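Local coordinates for protein cytolethal distending toxin subunit B (Escherichia coli, PDB 2F1N) that nicks DNA as the endonuclease subunit of a tripartite toxin, very probably damaging the DNA of intoxicated cells and arresting them at G2/M, at residues M195-T198 and V199-R203. Sequence-based numbering, arbitrary orientation.
Sequences MNLT and VPVRR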
ATOM      1  N   MET A 195      17.472   9.547   4.484  1.00 15.60           N
ATOM      2  CA  MET A 195      18.691  10.335   4.173  1.00 16.98           C
ATOM      3  C   MET A 195      18.870  10.667   2.682  1.00 16.71           C
ATOM      4  O   MET A 195      19.697  11.516   2.315  1.00 17.73           O
ATOM      5  CB  MET A 195      19.964   9.718   4.771  1.00 18.15           C
ATOM      6  CG  MET A 195      20.663   8.695   3.863  1.00 20.79           C
ATOM      7  SD  MET A 195      21.869   7.655   4.723  1.00 23.54           S
ATOM      8  CE  MET A 195      23.387   8.346   4.330  1.00 28.37           C
ATOM      9  N   ASN A 196      18.111   9.966   1.842  1.00 15.72           N
ATOM     10  CA  ASN A 196      18.124  10.136   0.405  1.00 15.70           C
ATOM     11  C   ASN A 196      16.905  10.877  -0.163  1.00 16.74           C
ATOM     12  O   ASN A 196      16.737  10.979  -1.370  1.00 17.30           O
ATOM     13  CB  ASN A 196      18.412   8.777  -0.255  1.00 15.52           C
ATOM     14  CG  ASN A 196      19.872   8.394  -0.072  1.00 16.16           C
ATOM     15  OD1 ASN A 196      20.726   9.075  -0.625  1.00 19.48           O
ATOM     16  ND2 ASN A 196      20.166   7.351   0.723  1.00 14.68           N
ATOM     17  N   LEU A 197      16.082  11.421   0.721  1.00 17.75           N
ATOM     18  CA  LEU A 197      15.002  12.312   0.307  1.00 18.22           C
ATOM     19  C   LEU A 197      15.476  13.762   0.246  1.00 18.94           C
ATOM     20  O   LEU A 197      16.382  14.142   0.983  1.00 18.63           O
ATOM     21  CB  LEU A 197      13.818  12.207   1.274  1.00 17.16           C
ATOM     22  CG  LEU A 197      13.160  10.839   1.315  1.00 16.73           C
ATOM     23  CD1 LEU A 197      12.253  10.778   2.485  1.00 16.72           C
ATOM     24  CD2 LEU A 197      12.406  10.581   0.004  1.00 16.18           C
ATOM     25  N   THR A 198      14.881  14.559  -0.645  1.00 19.78           N
ATOM     26  CA  THR A 198      15.171  15.998  -0.650  1.00 21.05           C
ATOM     27  C   THR A 198      14.728  16.666   0.651  1.00 20.18           C
ATOM     28  O   THR A 198      13.865  16.182   1.373  1.00 18.68           O
ATOM     29  CB  THR A 198      14.507  16.737  -1.836  1.00 20.97           C
ATOM     30  OG1 THR A 198      13.096  16.483  -1.798  1.00 22.94           O
ATOM     31  CG2 THR A 198      14.940  16.181  -3.163  1.00 21.09           C
ATOM     32  N   VAL A 199      15.320  17.824   0.948  1.00 20.25           N
ATOM     33  CA  VAL A 199      14.955  18.558   2.151  1.00 22.27           C
ATOM     34  C   VAL A 199      13.441  18.851   2.260  1.00 20.34           C
ATOM     35  O   VAL A 199      12.851  18.609   3.291  1.00 21.73           O
ATOM     36  CB  VAL A 199      15.700  19.899   2.235  1.00 23.03           C
ATOM     37  CG1 VAL A 199      15.210  20.684   3.464  1.00 24.83           C
ATOM     38  CG2 VAL A 199      17.201  19.654   2.222  1.00 24.61           C
ATOM     39  N   PRO A 200      12.807  19.389   1.233  1.00 21.31           N
ATOM     40  CA  PRO A 200      11.364  19.679   1.364  1.00 19.70           C
ATOM     41  C   PRO A 200      10.541  18.407   1.583  1.00 17.73           C
ATOM     42  O   PRO A 200       9.596  18.456   2.351  1.00 18.24           O
ATOM     43  CB  PRO A 200      11.027  20.305   0.031  1.00 21.60           C
ATOM     44  CG  PRO A 200      12.329  20.914  -0.359  1.00 23.43           C
ATOM     45  CD  PRO A 200      13.316  19.793  -0.094  1.00 20.92           C
ATOM     46  N   VAL A 201      10.920  17.276   0.982  1.00 16.54           N
ATOM     47  CA  VAL A 201      10.121  16.054   1.181  1.00 15.07           C
ATOM     48  C   VAL A 201      10.335  15.507   2.595  1.00 16.45           C
ATOM     49  O   VAL A 201       9.389  15.077   3.252  1.00 16.56           O
ATOM     50  CB  VAL A 201      10.422  14.982   0.097  1.00 13.80           C
ATOM     51  CG1 VAL A 201       9.780  13.662   0.481  1.00 15.90           C
ATOM     52  CG2 VAL A 201       9.935  15.484  -1.263  1.00 15.50           C
ATOM     53  N   ARG A 202      11.584  15.534   3.075  1.00 17.67           N
ATOM     54  CA  ARG A 202      11.864  15.217   4.484  1.00 19.18           C
ATOM     55  C   ARG A 202      11.024  16.001   5.512  1.00 19.20           C
ATOM     56  O   ARG A 202      10.534  15.435   6.499  1.00 19.55           O
ATOM     57  CB  ARG A 202      13.346  15.421   4.775  1.00 20.13           C
ATOM     58  CG  ARG A 202      14.216  14.434   4.037  1.00 24.28           C
ATOM     59  CD  ARG A 202      15.680  14.560   4.375  1.00 31.48           C
ATOM     60  NE  ARG A 202      15.826  14.758   5.804  1.00 37.41           N
ATOM     61  CZ  ARG A 202      16.930  15.225   6.365  1.00 43.18           C
ATOM     62  NH1 ARG A 202      17.980  15.519   5.594  1.00 44.05           N
ATOM     63  NH2 ARG A 202      16.984  15.392   7.689  1.00 41.68           N
ATOM     64  N   ARG A 203      10.859  17.293   5.268  1.00 20.12           N
ATOM     65  CA  ARG A 203      10.160  18.178   6.179  1.00 21.40           C
ATOM     66  C   ARG A 203       8.666  18.017   6.029  1.00 20.54           C
ATOM     67  O   ARG A 203       7.896  18.483   6.884  1.00 21.60           O
ATOM     68  CB  ARG A 203      10.522  19.644   5.886  1.00 22.82           C
ATOM     69  CG  ARG A 203      11.966  20.074   6.268  1.00 26.79           C
ATOM     70  CD  ARG A 203      12.542  19.405   7.526  1.00 35.08           C
ATOM     71  NE  ARG A 203      13.984  19.646   7.686  1.00 42.20           N
ATOM     72  CZ  ARG A 203      14.888  18.703   7.944  1.00 43.80           C
ATOM     73  NH1 ARG A 203      14.522  17.427   8.080  1.00 43.62           N
ATOM     74  NH2 ARG A 203      16.167  19.038   8.060  1.00 46.54           N
TER
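Thr-198 and Arg-202 illustrate how a short helix starts from the loop before it: the amide N of Arg-202 donates to Thr-198 O over 2.9 Å, with the N-H pointing almost straight at its acceptor (176°). The buried side of this turn is formed by Leu-197 and Val-201, which pack against helix 156-168, Leu-197 on Val-160 and Val-201 on Tyr-164. Leu-197 CD2 meets Val-201 CG1 at 4.1 Å, the two side chains crossing at about a right angle, while Thr-198 OG1, set between its own backbone N and carbonyl carbon (chi1 56°), lies 3.4 Å from the other methyl, Val-201 CG2. Glu-161 of the same helix accepts a hydrogen bond from Thr-198 N. Thr-198 occupies the N-cap position of helix 199-203, in a DNase I-like nuclease, and the whole segment belongs to the nuclear localization signal. The solvent side is more open. Arg-202 lays its aliphatic stem along the turn, CG 3.6 Å from Leu-197 CB; its chain bends at chi3 (42°), and NE makes a long, weak ion pair with Glu-194. The side chain of exposed Val-199 leaves the backbone away from the loop, and exposed Pro-200 brings CD within 3.7 Å of Thr-198 CB.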